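Long-range contact in PHO85 cyclin PHO80 (PDB 2PMI), which acts as the cyclin partner of the cyclin-dependent kinase PHO85 and, when phosphate is plentiful, represses genes of the phosphate-starvation response: residues R66-I77 with F112-F122. Numbering follows the deposited sequence.
Sequences RYHSKIPPNISI and FTLNSLTAHRF
Residues 66-77, an irregular connection, curl round the start of helix 119-134 and are fastened to the turn leading into it through one backbone hydrogen bond, in which Ser69 N donates to Leu117 O at 3.0 Å. Beside this bond the CG2 methyl of Thr118 sits over one face of the His68 imidazole, a CH-pi contact 3.5 Å from CG2 to the ring centroid, while His68 ND1 is bonded to Thr65. Leu117, its CG anti to the backbone N (chi1 -155°), sends CD2 to the edge of that same imidazole and CD1 against Pro72, 3.7 Å from Pro72 CD. The loop passes the N-terminal end of helix 119-134 in the all-helical cyclin fold, and this part of the connection from helix 32-51 ends at Ser76, the N-cap of helix 77-86. There His120 reaches back from the first turn of its own helix: NE2 gives a weak, bent hydrogen bond to Ile75 O (3.0 Å, 124° at the hydrogen), and Tyr80 meets the ring from helix 77-86. Ile77 CD1 rests on Ala119 CB at 3.5 Å. Nearer the start of 66-77, the Tyr67 ring approaches Phe112 obliquely, planes at 72°. The Arg121 chain passes Ser69, CD lying 3.4 Å from Ser69 OG, and its NH2 forms a salt bridge with Glu154.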
ATOM      1  N   ARG B  66     -13.023  -5.254 -24.399  1.00 45.58           N
ATOM      2  CA  ARG B  66     -12.842  -3.807 -24.363  1.00 42.93           C
ATOM      3  C   ARG B  66     -11.470  -3.418 -24.895  1.00 42.26           C
ATOM      4  O   ARG B  66     -11.272  -2.287 -25.350  1.00 42.30           O
ATOM      5  CB  ARG B  66     -12.955  -3.290 -22.929  1.00 44.37           C
ATOM      6  CG  ARG B  66     -14.329  -3.359 -22.326  1.00 49.59           C
ATOM      7  CD  ARG B  66     -15.246  -2.374 -23.004  1.00 54.28           C
ATOM      8  NE  ARG B  66     -16.422  -2.086 -22.193  1.00 62.69           N
ATOM      9  CZ  ARG B  66     -17.376  -1.240 -22.560  1.00 65.12           C
ATOM     10  NH1 ARG B  66     -17.283  -0.608 -23.724  1.00 65.93           N
ATOM     11  NH2 ARG B  66     -18.413  -1.016 -21.764  1.00 62.92           N
ATOM     12  N   TYR B  67     -10.531  -4.362 -24.835  1.00 40.72           N
ATOM     13  CA  TYR B  67      -9.158  -4.113 -25.259  1.00 41.20           C
ATOM     14  C   TYR B  67      -8.908  -4.274 -26.748  1.00 41.05           C
ATOM     15  O   TYR B  67      -7.782  -4.126 -27.218  1.00 45.12           O
ATOM     16  CB  TYR B  67      -8.215  -5.020 -24.475  1.00 44.65           C
ATOM     17  CG  TYR B  67      -8.597  -5.121 -23.024  1.00 49.68           C
ATOM     18  CD1 TYR B  67      -9.413  -6.157 -22.572  1.00 50.49           C
ATOM     19  CD2 TYR B  67      -8.202  -4.144 -22.108  1.00 52.32           C
ATOM     20  CE1 TYR B  67      -9.832  -6.221 -21.248  1.00 50.95           C
ATOM     21  CE2 TYR B  67      -8.620  -4.197 -20.773  1.00 53.14           C
ATOM     22  CZ  TYR B  67      -9.436  -5.240 -20.355  1.00 50.72           C
ATOM     23  OH  TYR B  67      -9.863  -5.300 -19.053  1.00 48.97           O
ATOM     24  N   HIS B  68      -9.962  -4.565 -27.492  1.00 40.76           N
ATOM     25  CA  HIS B  68      -9.832  -4.740 -28.924  1.00 38.36           C
ATOM     26  C   HIS B  68      -9.938  -3.432 -29.678  1.00 39.16           C
ATOM     27  O   HIS B  68     -10.817  -2.622 -29.400  1.00 38.91           O
ATOM     28  CB  HIS B  68     -10.910  -5.702 -29.446  1.00 39.50           C
ATOM     29  CG  HIS B  68     -10.501  -7.138 -29.417  1.00 29.51           C
ATOM     30  ND1 HIS B  68     -10.585  -7.912 -28.281  1.00 25.80           N
ATOM     31  CD2 HIS B  68      -9.925  -7.914 -30.364  1.00 28.40           C
ATOM     32  CE1 HIS B  68     -10.074  -9.104 -28.529  1.00 31.66           C
ATOM     33  NE2 HIS B  68      -9.664  -9.131 -29.785  1.00 30.82           N
ATOM     34  N   SER B  69      -9.039  -3.243 -30.638  1.00 43.73           N
ATOM     35  CA  SER B  69      -9.035  -2.059 -31.495  1.00 48.59           C
ATOM     36  C   SER B  69      -9.585  -2.565 -32.828  1.00 51.18           C
ATOM     37  O   SER B  69      -9.444  -3.752 -33.131  1.00 52.96           O
ATOM     38  CB  SER B  69      -7.606  -1.547 -31.682  1.00 47.37           C
ATOM     39  OG  SER B  69      -6.984  -1.329 -30.428  1.00 54.15           O
ATOM     40  N   LYS B  70     -10.204  -1.696 -33.626  1.00 51.43           N
ATOM     41  CA  LYS B  70     -10.752  -2.143 -34.906  1.00 53.71           C
ATOM     42  C   LYS B  70      -9.720  -2.660 -35.910  1.00 54.41           C
ATOM     43  O   LYS B  70     -10.074  -3.404 -36.824  1.00 60.27           O
ATOM     44  CB  LYS B  70     -11.601  -1.047 -35.564  1.00 55.76           C
ATOM     45  CG  LYS B  70     -13.061  -1.036 -35.095  1.00 61.49           C
ATOM     46  CD  LYS B  70     -14.023  -0.519 -36.174  1.00 65.32           C
ATOM     47  CE  LYS B  70     -13.765   0.939 -36.562  1.00 63.61           C
ATOM     48  NZ  LYS B  70     -14.736   1.429 -37.593  1.00 56.08           N
ATOM     49  N   ILE B  71      -8.457  -2.275 -35.740  1.00 50.63           N
ATOM     50  CA  ILE B  71      -7.369  -2.716 -36.626  1.00 45.30           C
ATOM     51  C   ILE B  71      -6.026  -2.397 -35.976  1.00 40.07           C
ATOM     52  O   ILE B  71      -5.922  -1.462 -35.173  1.00 41.17           O
ATOM     53  CB  ILE B  71      -7.400  -2.003 -38.006  1.00 45.32           C
ATOM     54  CG1 ILE B  71      -7.392  -0.494 -37.813  1.00 36.36           C
ATOM     55  CG2 ILE B  71      -8.626  -2.408 -38.799  1.00 47.15           C
ATOM     56  CD1 ILE B  71      -7.562   0.250 -39.096  1.00 39.64           C
ATOM     57  N   PRO B  72      -4.973  -3.156 -36.326  1.00 32.30           N
ATOM     58  CA  PRO B  72      -3.640  -2.928 -35.753  1.00 34.07           C
ATOM     59  C   PRO B  72      -3.160  -1.466 -35.873  1.00 35.67           C
ATOM     60  O   PRO B  72      -2.988  -0.945 -36.980  1.00 30.80           O
ATOM     61  CB  PRO B  72      -2.755  -3.894 -36.550  1.00 29.43           C
ATOM     62  CG  PRO B  72      -3.695  -4.976 -36.943  1.00 10.32           C
ATOM     63  CD  PRO B  72      -4.910  -4.193 -37.366  1.00 16.98           C
ATOM     64  N   PRO B  73      -2.948  -0.788 -34.731  1.00 36.39           N
ATOM     65  CA  PRO B  73      -2.487   0.601 -34.771  1.00 37.02           C
ATOM     66  C   PRO B  73      -1.171   0.642 -35.526  1.00 40.86           C
ATOM     67  O   PRO B  73      -0.399  -0.321 -35.479  1.00 43.11           O
ATOM     68  CB  PRO B  73      -2.310   0.946 -33.296  1.00 32.31           C
ATOM     69  CG  PRO B  73      -3.338   0.114 -32.637  1.00 30.73           C
ATOM     70  CD  PRO B  73      -3.154  -1.216 -33.339  1.00 35.23           C
ATOM     71  N   ASN B  74      -0.913   1.749 -36.214  1.00 40.02           N
ATOM     72  CA  ASN B  74       0.309   1.878 -36.994  1.00 42.42           C
ATOM     73  C   ASN B  74       1.550   1.989 -36.099  1.00 42.77           C
ATOM     74  O   ASN B  74       2.605   1.431 -36.406  1.00 48.58           O
ATOM     75  CB  ASN B  74       0.196   3.088 -37.937  1.00 44.77           C
ATOM     76  CG  ASN B  74       1.202   3.042 -39.085  1.00 49.90           C
ATOM     77  OD1 ASN B  74       1.894   2.039 -39.295  1.00 49.16           O
ATOM     78  ND2 ASN B  74       1.278   4.130 -39.842  1.00 45.79           N
ATOM     79  N   ILE B  75       1.428   2.690 -34.983  1.00 37.81           N
ATOM     80  CA  ILE B  75       2.563   2.843 -34.087  1.00 33.38           C
ATOM     81  C   ILE B  75       2.984   1.515 -33.473  1.00 31.97           C
ATOM     82  O   ILE B  75       2.166   0.788 -32.922  1.00 28.87           O
ATOM     83  CB  ILE B  75       2.245   3.812 -32.944  1.00 32.31           C
ATOM     84  CG1 ILE B  75       3.473   3.948 -32.034  1.00 35.04           C
ATOM     85  CG2 ILE B  75       1.029   3.301 -32.170  1.00 31.98           C
ATOM     86  CD1 ILE B  75       3.375   5.069 -30.994  1.00 38.57           C
ATOM     87  N   SER B  76       4.271   1.211 -33.558  1.00 35.48           N
ATOM     88  CA  SER B  76       4.786  -0.024 -32.995  1.00 33.92           C
ATOM     89  C   SER B  76       4.529  -0.040 -31.495  1.00 39.90           C
ATOM     90  O   SER B  76       4.259   1.000 -30.885  1.00 38.71           O
ATOM     91  CB  SER B  76       6.281  -0.154 -33.239  1.00 30.55           C
ATOM     92  OG  SER B  76       7.008   0.585 -32.277  1.00 33.13           O
ATOM     93  N   ILE B  77       4.634  -1.232 -30.915  1.00 43.76           N
ATOM     94  CA  ILE B  77       4.397  -1.448 -29.498  1.00 40.18           C
ATOM     95  C   ILE B  77       5.389  -0.644 -28.665  1.00 39.33           C
ATOM     96  O   ILE B  77       5.004   0.061 -27.729  1.00 31.74           O
ATOM     97  CB  ILE B  77       4.505  -2.966 -29.171  1.00 44.39           C
ATOM     98  CG1 ILE B  77       3.592  -3.309 -28.002  1.00 47.16           C
ATOM     99  CG2 ILE B  77       5.944  -3.359 -28.866  1.00 45.35           C
ATOM    100  CD1 ILE B  77       2.138  -3.091 -28.319  1.00 44.03           C
ATOM    101  N   PHE B 112     -10.022 -12.515 -23.219  1.00 34.74           N
ATOM    102  CA  PHE B 112      -8.817 -11.720 -23.402  1.00 26.60           C
ATOM    103  C   PHE B 112      -7.598 -12.506 -23.845  1.00 22.67           C
ATOM    104  O   PHE B 112      -7.135 -13.393 -23.141  1.00 21.49           O
ATOM    105  CB  PHE B 112      -8.417 -10.993 -22.125  1.00 25.64           C
ATOM    106  CG  PHE B 112      -7.104 -10.280 -22.260  1.00 35.93           C
ATOM    107  CD1 PHE B 112      -6.972  -9.206 -23.148  1.00 31.43           C
ATOM    108  CD2 PHE B 112      -5.965 -10.748 -21.604  1.00 38.71           C
ATOM    109  CE1 PHE B 112      -5.728  -8.623 -23.391  1.00 26.64           C
ATOM    110  CE2 PHE B 112      -4.710 -10.164 -21.843  1.00 31.07           C
ATOM    111  CZ  PHE B 112      -4.595  -9.104 -22.739  1.00 20.45           C
ATOM    112  N   THR B 113      -7.047 -12.150 -24.993  1.00 24.51           N
ATOM    113  CA  THR B 113      -5.860 -12.838 -25.467  1.00 36.73           C
ATOM    114  C   THR B 113      -4.898 -11.847 -26.090  1.00 38.96           C
ATOM    115  O   THR B 113      -5.246 -11.139 -27.030  1.00 38.98           O
ATOM    116  CB  THR B 113      -6.211 -13.897 -26.489  1.00 46.18           C
ATOM    117  OG1 THR B 113      -7.187 -14.792 -25.925  1.00 49.02           O
ATOM    118  CG2 THR B 113      -4.950 -14.662 -26.887  1.00 44.29           C
ATOM    119  N   LEU B 114      -3.685 -11.792 -25.554  1.00 39.89           N
ATOM    120  CA  LEU B 114      -2.698 -10.852 -26.050  1.00 39.33           C
ATOM    121  C   LEU B 114      -2.338 -11.142 -27.492  1.00 41.89           C
ATOM    122  O   LEU B 114      -1.750 -12.176 -27.810  1.00 49.15           O
ATOM    123  CB  LEU B 114      -1.432 -10.893 -25.187  1.00 35.93           C
ATOM    124  CG  LEU B 114      -0.274  -9.989 -25.632  1.00 37.28           C
ATOM    125  CD1 LEU B 114      -0.714  -8.543 -25.595  1.00 35.43           C
ATOM    126  CD2 LEU B 114       0.931 -10.202 -24.734  1.00 38.73           C
ATOM    127  N   ASN B 115      -2.715 -10.230 -28.370  1.00 34.28           N
ATOM    128  CA  ASN B 115      -2.387 -10.373 -29.770  1.00 32.49           C
ATOM    129  C   ASN B 115      -2.301  -8.955 -30.309  1.00 37.36           C
ATOM    130  O   ASN B 115      -2.822  -8.013 -29.691  1.00 29.57           O
ATOM    131  CB  ASN B 115      -3.454 -11.192 -30.513  1.00 29.00           C
ATOM    132  CG  ASN B 115      -4.821 -10.524 -30.524  1.00 31.05           C
ATOM    133  OD1 ASN B 115      -4.993  -9.433 -31.051  1.00 40.96           O
ATOM    134  ND2 ASN B 115      -5.801 -11.191 -29.947  1.00 40.45           N
ATOM    135  N   SER B 116      -1.639  -8.801 -31.449  1.00 37.05           N
ATOM    136  CA  SER B 116      -1.479  -7.488 -32.036  1.00 37.49           C
ATOM    137  C   SER B 116      -2.798  -6.872 -32.451  1.00 37.99           C
ATOM    138  O   SER B 116      -2.972  -6.490 -33.602  1.00 51.85           O
ATOM    139  CB  SER B 116      -0.551  -7.554 -33.243  1.00 34.52           C
ATOM    140  OG  SER B 116      -1.208  -8.123 -34.343  1.00 38.60           O
ATOM    141  N   LEU B 117      -3.732  -6.774 -31.518  1.00 30.07           N
ATOM    142  CA  LEU B 117      -5.019  -6.170 -31.812  1.00 29.34           C
ATOM    143  C   LEU B 117      -5.592  -5.716 -30.486  1.00 37.02           C
ATOM    144  O   LEU B 117      -6.598  -5.004 -30.446  1.00 44.58           O
ATOM    145  CB  LEU B 117      -5.949  -7.183 -32.465  1.00 33.69           C
ATOM    146  CG  LEU B 117      -7.058  -6.620 -33.351  1.00 38.30           C
ATOM    147  CD1 LEU B 117      -6.448  -5.744 -34.440  1.00 42.07           C
ATOM    148  CD2 LEU B 117      -7.844  -7.763 -33.975  1.00 29.20           C
ATOM    149  N   THR B 118      -4.924  -6.128 -29.405  1.00 31.50           N
ATOM    150  CA  THR B 118      -5.318  -5.785 -28.040  1.00 23.92           C
ATOM    151  C   THR B 118      -4.200  -5.127 -27.246  1.00 28.06           C
ATOM    152  O   THR B 118      -4.450  -4.335 -26.330  1.00 30.58           O
ATOM    153  CB  THR B 118      -5.718  -7.031 -27.241  1.00 22.26           C
ATOM    154  OG1 THR B 118      -4.774  -8.090 -27.489  1.00 18.73           O
ATOM    155  CG2 THR B 118      -7.132  -7.436 -27.577  1.00 16.19           C
ATOM    156  N   ALA B 119      -2.967  -5.483 -27.597  1.00 25.49           N
ATOM    157  CA  ALA B 119      -1.773  -4.998 -26.914  1.00 22.92           C
ATOM    158  C   ALA B 119      -1.799  -3.542 -26.431  1.00 24.26           C
ATOM    159  O   ALA B 119      -1.762  -3.293 -25.226  1.00 26.69           O
ATOM    160  CB  ALA B 119      -0.553  -5.254 -27.785  1.00 11.52           C
ATOM    161  N   HIS B 120      -1.866  -2.592 -27.359  1.00 21.92           N
ATOM    162  CA  HIS B 120      -1.873  -1.181 -26.999  1.00 22.81           C
ATOM    163  C   HIS B 120      -2.899  -0.841 -25.952  1.00 24.21           C
ATOM    164  O   HIS B 120      -2.550  -0.454 -24.833  1.00 26.38           O
ATOM    165  CB  HIS B 120      -2.109  -0.305 -28.228  1.00 26.10           C
ATOM    166  CG  HIS B 120      -1.030  -0.420 -29.256  1.00 30.15           C
ATOM    167  ND1 HIS B 120       0.302  -0.537 -28.923  1.00 32.81           N
ATOM    168  CD2 HIS B 120      -1.081  -0.411 -30.606  1.00 31.53           C
ATOM    169  CE1 HIS B 120       1.025  -0.594 -30.026  1.00 35.68           C
ATOM    170  NE2 HIS B 120       0.210  -0.518 -31.061  1.00 38.50           N
ATOM    171  N   ARG B 121      -4.169  -0.977 -26.314  1.00 25.79           N
ATOM    172  CA  ARG B 121      -5.255  -0.670 -25.392  1.00 23.99           C
ATOM    173  C   ARG B 121      -5.030  -1.349 -24.058  1.00 22.25           C
ATOM    174  O   ARG B 121      -5.338  -0.785 -23.013  1.00 26.33           O
ATOM    175  CB  ARG B 121      -6.581  -1.106 -25.985  1.00 27.06           C
ATOM    176  CG  ARG B 121      -7.522   0.031 -26.186  1.00 28.13           C
ATOM    177  CD  ARG B 121      -8.274  -0.105 -27.486  1.00 34.05           C
ATOM    178  NE  ARG B 121      -9.222   0.992 -27.595  1.00 42.13           N
ATOM    179  CZ  ARG B 121     -10.269   1.142 -26.792  1.00 45.31           C
ATOM    180  NH1 ARG B 121     -10.498   0.250 -25.831  1.00 41.09           N
ATOM    181  NH2 ARG B 121     -11.068   2.193 -26.931  1.00 47.00           N
ATOM    182  N   PHE B 122      -4.487  -2.558 -24.090  1.00 22.36           N
ATOM    183  CA  PHE B 122      -4.209  -3.252 -22.849  1.00 30.67           C
ATOM    184  C   PHE B 122      -3.138  -2.485 -22.096  1.00 30.60           C
ATOM    185  O   PHE B 122      -3.331  -2.099 -20.948  1.00 32.93           O
ATOM    186  CB  PHE B 122      -3.679  -4.665 -23.085  1.00 33.02           C
ATOM    187  CG  PHE B 122      -3.078  -5.271 -21.852  1.00 36.53           C
ATOM    188  CD1 PHE B 122      -3.898  -5.718 -20.808  1.00 39.61           C
ATOM    189  CD2 PHE B 122      -1.697  -5.324 -21.691  1.00 30.22           C
ATOM    190  CE1 PHE B 122      -3.343  -6.206 -19.612  1.00 37.17           C
ATOM    191  CE2 PHE B 122      -1.127  -5.810 -20.501  1.00 34.36           C
ATOM    192  CZ  PHE B 122      -1.951  -6.251 -19.459  1.00 35.07           C
TER